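Local coordinates for protein TRAP dicarboxylate transporter-DctP subunit (Marinobacter aquaeolei, PDB 4PFI) that probably binds a small organic acid in the periplasm and delivers it to a TRAP membrane transporter, captured here as the empty, open form, at residues 192-197 with 310-315; 115-120 with 188-193; 322-325 with 331-334. All blocks are in the same frame, centred on the assembly; numbering follows the deposited sequence.

Interaction 1 (192-197 with 310-315); sequences RSYGAD and AAFRDA
Tyr194 and Phe312 form a T-shaped pair, the one ring-to-ring contact between the loop 192-197 and the helical turn 310-315. The edge of Phe312 points at the face of Tyr194, with CD1 of Phe312 3.6 Å above the plane and over the middle of the tyrosine ring. The ring centroids lie 4.9 Å apart and the planes make an angle of 70°. Tyr194 reaches this place with CG anti to its own carbonyl carbon (chi1 -54°), which swings the ring toward Phe312, the two side chains crossing at about a right angle.

Apolar and backbone contacts surround this pair. Ala315 points its methyl at the loop, CB standing 4.1 Å from CD1 of Tyr194, while CE1 of Tyr194 comes within 3.5 Å of the carbonyl O of Phe312. Next to it, CB of Ser193 touches the O of Ala315 at 3.2 Å. Further aromatic rings extend the cluster, Phe174 against Tyr194 and Trp162 against Phe312.

The polar link runs through water: one molecule donates to Ala315 O (2.9 Å) and to Ser193 O (3.3 Å). The side-chain hydroxyls turn elsewhere, Ser193 OG to Glu189 O and Tyr194 OH to His117 ND1. A leucine in place of Tyr194 would probably leave the Phe312 edge without a ring face to meet and His117 ND1 without its hydroxyl partner. Behind the tyrosine, Gly195, at positive phi, closes a Schellman motif that ends helix 185-192. With no direct hydrogen bond across it, the joint between this helix end and helix 306-316 rests on aromatic and methyl packing and a shared water.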
# COMPACT_ATOMS: atom_id res chain seq x y z
N ARG A 192 0.51 7.37 -16.82
CA ARG A 192 0.28 7.57 -18.24
C ARG A 192 -0.41 8.92 -18.42
O ARG A 192 -0.18 9.60 -19.40
CB ARG A 192 -0.55 6.43 -18.80
CG ARG A 192 -0.48 6.28 -20.27
CD ARG A 192 -1.31 5.07 -20.72
NE ARG A 192 -0.63 3.77 -20.50
CZ ARG A 192 -1.06 2.79 -19.69
NH1 ARG A 192 -2.17 2.91 -18.96
NH2 ARG A 192 -0.36 1.67 -19.59
N SER A 193 -1.25 9.31 -17.47
CA SER A 193 -1.93 10.61 -17.55
C SER A 193 -0.94 11.78 -17.62
O SER A 193 -1.22 12.78 -18.26
CB SER A 193 -2.83 10.84 -16.34
OG SER A 193 -3.80 9.83 -16.23
N TYR A 194 0.20 11.65 -16.95
CA TYR A 194 1.23 12.69 -16.95
C TYR A 194 2.11 12.61 -18.19
O TYR A 194 2.96 13.47 -18.43
CB TYR A 194 2.10 12.58 -15.69
CG TYR A 194 1.31 12.60 -14.40
CD1 TYR A 194 0.10 13.30 -14.31
CD2 TYR A 194 1.76 11.91 -13.29
CE1 TYR A 194 -0.63 13.32 -13.15
CE2 TYR A 194 1.03 11.91 -12.12
CZ TYR A 194 -0.17 12.62 -12.06
OH TYR A 194 -0.88 12.64 -10.90
N GLY A 195 1.89 11.57 -19.00
CA GLY A 195 2.62 11.39 -20.23
C GLY A 195 3.83 10.48 -20.07
O GLY A 195 4.78 10.58 -20.84
N ALA A 196 3.82 9.60 -19.07
CA ALA A 196 4.92 8.65 -18.91
C ALA A 196 4.61 7.38 -19.70
O ALA A 196 3.48 7.19 -20.15
CB ALA A 196 5.15 8.32 -17.44
N ASP A 197 5.61 6.52 -19.87
CA ASP A 197 5.39 5.14 -20.32
C ASP A 197 5.61 4.25 -19.11
O ASP A 197 6.76 3.95 -18.75
CB ASP A 197 6.36 4.73 -21.44
CG ASP A 197 6.26 3.24 -21.78
OD1 ASP A 197 5.18 2.64 -21.57
OD2 ASP A 197 7.26 2.66 -22.26
N ALA A 310 -1.59 20.87 -7.47
CA ALA A 310 -2.88 21.17 -8.08
C ALA A 310 -2.81 20.88 -9.57
O ALA A 310 -3.77 20.38 -10.15
CB ALA A 310 -3.26 22.61 -7.83
N ALA A 311 -1.66 21.15 -10.19
CA ALA A 311 -1.49 20.88 -11.61
C ALA A 311 -1.52 19.36 -11.92
O ALA A 311 -2.06 18.93 -12.95
CB ALA A 311 -0.19 21.53 -12.13
N PHE A 312 -0.95 18.55 -11.02
CA PHE A 312 -0.93 17.11 -11.20
C PHE A 312 -2.32 16.55 -10.96
O PHE A 312 -2.72 15.58 -11.59
CB PHE A 312 0.05 16.44 -10.24
CG PHE A 312 1.48 16.47 -10.70
CD1 PHE A 312 1.90 15.69 -11.76
CD2 PHE A 312 2.44 17.21 -10.02
CE1 PHE A 312 3.22 15.69 -12.17
CE2 PHE A 312 3.79 17.20 -10.44
CZ PHE A 312 4.17 16.45 -11.51
N ARG A 313 -3.03 17.14 -10.01
CA ARG A 313 -4.40 16.72 -9.71
C ARG A 313 -5.25 16.85 -10.99
O ARG A 313 -5.90 15.89 -11.44
CB ARG A 313 -4.99 17.57 -8.58
CG ARG A 313 -6.16 16.93 -7.83
CD ARG A 313 -6.70 17.86 -6.72
NE ARG A 313 -5.61 18.62 -6.08
CZ ARG A 313 -5.20 18.49 -4.81
NH1 ARG A 313 -5.81 17.64 -3.97
NH2 ARG A 313 -4.19 19.24 -4.37
N ASP A 314 -5.19 18.05 -11.58
CA ASP A 314 -5.94 18.35 -12.80
C ASP A 314 -5.62 17.29 -13.85
O ASP A 314 -6.53 16.71 -14.45
CB ASP A 314 -5.63 19.76 -13.29
CG ASP A 314 -6.07 20.86 -12.30
OD1 ASP A 314 -6.88 20.56 -11.39
OD2 ASP A 314 -5.63 22.04 -12.43
N ALA A 315 -4.34 16.97 -13.99
CA ALA A 315 -3.91 16.05 -15.04
C ALA A 315 -4.10 14.57 -14.67
O ALA A 315 -3.99 13.70 -15.53
CB ALA A 315 -2.45 16.34 -15.43
O HOH W 1 -4.14 14.28 -18.38

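Interaction 2 (115-120 with 188-193); sequences NLHFLL and AEAFRS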
# COMPACT_ATOMS: atom_id res chain seq x y z
N ASN A 115 -4.64 3.42 -5.47
CA ASN A 115 -3.56 3.95 -6.32
C ASN A 115 -3.98 5.20 -7.11
O ASN A 115 -3.18 5.72 -7.88
CB ASN A 115 -3.04 2.89 -7.30
CG ASN A 115 -2.61 1.59 -6.63
OD1 ASN A 115 -2.83 0.50 -7.19
ND2 ASN A 115 -2.01 1.67 -5.45
N LEU A 116 -5.21 5.68 -6.95
CA LEU A 116 -5.64 6.93 -7.61
C LEU A 116 -4.98 8.16 -6.96
O LEU A 116 -4.93 8.27 -5.73
CB LEU A 116 -7.17 7.08 -7.57
CG LEU A 116 -7.93 6.14 -8.53
CD1 LEU A 116 -9.41 6.22 -8.26
CD2 LEU A 116 -7.63 6.48 -9.99
N HIS A 117 -4.47 9.08 -7.76
CA HIS A 117 -3.77 10.23 -7.18
C HIS A 117 -4.76 11.29 -6.68
O HIS A 117 -5.77 11.54 -7.33
CB HIS A 117 -2.80 10.83 -8.21
CG HIS A 117 -1.65 9.94 -8.56
ND1 HIS A 117 -0.61 10.33 -9.36
CD2 HIS A 117 -1.39 8.65 -8.20
CE1 HIS A 117 0.25 9.33 -9.49
NE2 HIS A 117 -0.21 8.30 -8.80
N PHE A 118 -4.45 11.91 -5.53
CA PHE A 118 -5.19 13.07 -5.00
C PHE A 118 -6.66 12.76 -4.68
O PHE A 118 -7.50 13.63 -4.76
CB PHE A 118 -5.09 14.25 -5.97
CG PHE A 118 -3.66 14.60 -6.31
CD1 PHE A 118 -2.84 15.19 -5.36
CD2 PHE A 118 -3.12 14.31 -7.56
CE1 PHE A 118 -1.52 15.48 -5.63
CE2 PHE A 118 -1.79 14.61 -7.84
CZ PHE A 118 -0.99 15.20 -6.87
N LEU A 119 -6.95 11.52 -4.29
CA LEU A 119 -8.33 11.12 -4.08
C LEU A 119 -8.65 11.08 -2.59
O LEU A 119 -9.47 11.86 -2.10
CB LEU A 119 -8.58 9.74 -4.68
CG LEU A 119 -10.02 9.22 -4.49
CD1 LEU A 119 -10.91 9.74 -5.60
CD2 LEU A 119 -10.04 7.71 -4.44
N LEU A 120 -8.01 10.17 -1.87
CA LEU A 120 -8.15 10.10 -0.43
C LEU A 120 -7.69 11.42 0.19
O LEU A 120 -6.84 12.10 -0.37
CB LEU A 120 -7.31 8.97 0.13
CG LEU A 120 -7.89 7.56 0.07
CD1 LEU A 120 -8.52 7.24 -1.29
CD2 LEU A 120 -6.76 6.58 0.40
N ALA A 188 -0.93 2.25 -13.37
CA ALA A 188 -0.26 2.55 -14.64
C ALA A 188 -0.89 3.79 -15.29
O ALA A 188 -0.18 4.70 -15.74
CB ALA A 188 -0.36 1.37 -15.59
N GLU A 189 -2.21 3.83 -15.33
CA GLU A 189 -2.94 4.91 -15.99
C GLU A 189 -2.71 6.26 -15.33
O GLU A 189 -2.72 7.29 -15.99
CB GLU A 189 -4.44 4.62 -16.03
CG GLU A 189 -5.21 5.66 -16.82
CD GLU A 189 -4.75 5.74 -18.28
OE1 GLU A 189 -4.07 4.80 -18.76
OE2 GLU A 189 -5.07 6.74 -18.95
N ALA A 190 -2.50 6.24 -14.03
CA ALA A 190 -2.21 7.44 -13.27
C ALA A 190 -1.00 8.18 -13.85
O ALA A 190 -1.03 9.40 -14.03
CB ALA A 190 -1.96 7.07 -11.81
N PHE A 191 0.07 7.43 -14.13
CA PHE A 191 1.32 8.02 -14.62
C PHE A 191 1.28 8.20 -16.14
O PHE A 191 1.91 9.10 -16.70
CB PHE A 191 2.51 7.18 -14.16
CG PHE A 191 2.83 7.37 -12.68
CD1 PHE A 191 3.58 8.47 -12.26
CD2 PHE A 191 2.34 6.49 -11.72
CE1 PHE A 191 3.84 8.68 -10.92
CE2 PHE A 191 2.61 6.70 -10.38
CZ PHE A 191 3.36 7.79 -9.98
N ARG A 192 0.51 7.37 -16.82
CA ARG A 192 0.28 7.57 -18.24
C ARG A 192 -0.41 8.92 -18.42
O ARG A 192 -0.18 9.60 -19.40
CB ARG A 192 -0.55 6.43 -18.80
CG ARG A 192 -0.48 6.28 -20.27
CD ARG A 192 -1.31 5.07 -20.72
NE ARG A 192 -0.63 3.77 -20.50
CZ ARG A 192 -1.06 2.79 -19.69
NH1 ARG A 192 -2.17 2.91 -18.96
NH2 ARG A 192 -0.36 1.67 -19.59
N SER A 193 -1.25 9.31 -17.47
CA SER A 193 -1.93 10.61 -17.55
C SER A 193 -0.94 11.78 -17.62
O SER A 193 -1.22 12.78 -18.26
CB SER A 193 -2.83 10.84 -16.34
OG SER A 193 -3.80 9.83 -16.23
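His117 drives the edge of its imidazole into the face of Phe191, CE1 of His117 lying 3.5 Å from CZ of Phe191. The planes stand at 80° and the centroids 4.8 Å apart, a T-shaped pair in which the histidine meets the phenylalanine toward its rim rather than over its centre. One face of the same imidazole carries the methyl of Ala190, a CH-pi contact with CB 3.9 Å from the ring centroid and 18° off the normal. Ala190 and Phe191 thus meet His117 from two directions, one over a face and one at an edge. More loosely, Asn115 O lies 4.3 Å from CB of Ala190.

Helix 185-192 is the crossover of a beta-alpha-beta unit, connecting the parallel neighbours 178-180 and 197-199, and its last turns receive the loop that runs from helix 101-104 to helix 124-132.

Behind this first shell, the rotation of the imidazole is fixed through ND1, which is hydrogen-bonded to Tyr194 just past the helix. CG of His117 is anti to its carbonyl carbon (chi1 -68°), carrying the ring toward the helix, while the backbone O of His117 is held by Arg320 of helix 318-339. Phe191 is stacked on Phe179 and meets Trp162 edge to face, so its ring is wedged among aromatics. Farther out, the helix end is tied together by Glu189, whose carbonyl O takes both Ser193 OG (2.8 Å) and Ser193 N (2.9 Å), from opposite faces of its plane. On the outer side of the helix, Arg192 NH1 donates to Glu189 OE1 at 2.7 Å, the carboxylate oxygen lying in the guanidinium plane.

Interaction 3 (322-325 with 331-334); sequences RFIE and GQAL
Ile324 and Phe323 both lean on Gly331, the isoleucine by its terminal methyl and the phenylalanine by one corner of its ring. CD1 of Ile324 lies over the backbone between Gly331 and Gln332, 3.7 Å from Gly331 C and 3.4 Å from Gln332 N, and also meets CG of Gln332 at 3.9 Å. Phe323, with CG anti to its backbone N (chi1 178°), approaches obliquely and puts CE2 3.8 Å from Gly331 CA. The lack of a side chain at Gly331 makes this fit possible: a beta carbon there would point toward the two residues and fall only 3.3 Å from CE2 of Phe323.

Away from this contact, Arg322 NE bonds Glu325 OE1 at 3.2 Å, a salt bridge within one helical turn. Deeper in the protein, Phe323 also packs on Leu113 and Leu116, and Leu334 on helix 134-145.

The CA atoms of Ile324 and Gly331 are 5.5 Å apart, about half of what seven residues of straight helix would span. The C-terminal helix 318-339 is therefore sharply bent between the segments, and the contact fills the inside of that bend, with a glycine where the backbone comes close.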
# COMPACT_ATOMS: atom_id res chain seq x y z
N ARG A 322 -10.70 5.50 -16.18
CA ARG A 322 -10.27 4.11 -16.40
C ARG A 322 -10.69 3.23 -15.22
O ARG A 322 -11.07 2.08 -15.40
CB ARG A 322 -8.75 4.04 -16.62
CG ARG A 322 -8.15 2.61 -16.60
CD ARG A 322 -8.64 1.71 -17.76
NE ARG A 322 -8.71 2.42 -19.04
CZ ARG A 322 -7.66 2.70 -19.82
NH1 ARG A 322 -6.43 2.35 -19.46
NH2 ARG A 322 -7.84 3.35 -20.97
N PHE A 323 -10.66 3.79 -14.02
CA PHE A 323 -11.01 3.05 -12.81
C PHE A 323 -12.48 2.68 -12.82
O PHE A 323 -12.83 1.56 -12.49
CB PHE A 323 -10.69 3.84 -11.54
CG PHE A 323 -11.09 3.13 -10.27
CD1 PHE A 323 -10.51 1.92 -9.93
CD2 PHE A 323 -12.08 3.66 -9.44
CE1 PHE A 323 -10.89 1.27 -8.76
CE2 PHE A 323 -12.46 3.01 -8.27
CZ PHE A 323 -11.87 1.82 -7.94
N ILE A 324 -13.33 3.64 -13.19
CA ILE A 324 -14.78 3.44 -13.28
C ILE A 324 -15.13 2.41 -14.36
O ILE A 324 -15.90 1.50 -14.10
CB ILE A 324 -15.56 4.74 -13.61
CG1 ILE A 324 -15.40 5.76 -12.49
CG2 ILE A 324 -17.06 4.45 -13.81
CD1 ILE A 324 -15.72 5.21 -11.12
N GLU A 325 -14.57 2.56 -15.56
CA GLU A 325 -14.74 1.56 -16.62
C GLU A 325 -14.47 0.15 -16.11
O GLU A 325 -15.15 -0.80 -16.48
CB GLU A 325 -13.79 1.85 -17.79
CG GLU A 325 -14.05 3.15 -18.51
CD GLU A 325 -12.90 3.56 -19.43
OE1 GLU A 325 -11.83 2.89 -19.40
OE2 GLU A 325 -13.05 4.56 -20.17
N GLY A 331 -17.24 1.20 -8.06
CA GLY A 331 -16.11 2.10 -8.13
C GLY A 331 -16.53 3.54 -7.94
O GLY A 331 -15.86 4.31 -7.24
N GLN A 332 -17.64 3.91 -8.58
CA GLN A 332 -18.21 5.25 -8.47
C GLN A 332 -18.52 5.63 -7.04
O GLN A 332 -18.26 6.76 -6.62
CB GLN A 332 -19.51 5.33 -9.23
CG GLN A 332 -19.47 6.15 -10.48
CD GLN A 332 -20.86 6.33 -11.03
OE1 GLN A 332 -21.83 6.18 -10.30
NE2 GLN A 332 -20.97 6.63 -12.31
N ALA A 333 -19.12 4.70 -6.29
CA ALA A 333 -19.57 4.96 -4.93
C ALA A 333 -18.38 5.08 -4.00
O ALA A 333 -18.37 5.91 -3.10
CB ALA A 333 -20.52 3.87 -4.45
N LEU A 334 -17.37 4.24 -4.22
CA LEU A 334 -16.14 4.30 -3.42
C LEU A 334 -15.50 5.69 -3.56
O LEU A 334 -15.16 6.34 -2.57
CB LEU A 334 -15.17 3.20 -3.85
CG LEU A 334 -15.71 1.80 -3.55
CD1 LEU A 334 -14.95 0.71 -4.30
CD2 LEU A 334 -15.70 1.54 -2.05

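In the fold
Interactions 1 and 2 lie side by side, their centres about 8 Å apart, and share Arg192 and Ser193. The hydrogen bond between Tyr194 OH and His117 ND1 (2.8 Å) couples their two T-shaped pairs. In the loop 115-120, CE2 of Phe118 lies 3.5 Å from CB of Phe312. Interaction 3 is centred about 13 Å from interaction 2, joined by packing of Leu116 CD1 on Phe323 CD2 (3.9 Å) and a long, weak ion pair of Glu189 with Arg322. Interactions 1 and 3, about 18 Å apart between centres, do not touch, though they involve consecutive helices. None includes the sodium ligands Gln234, Asn235 and Gly298.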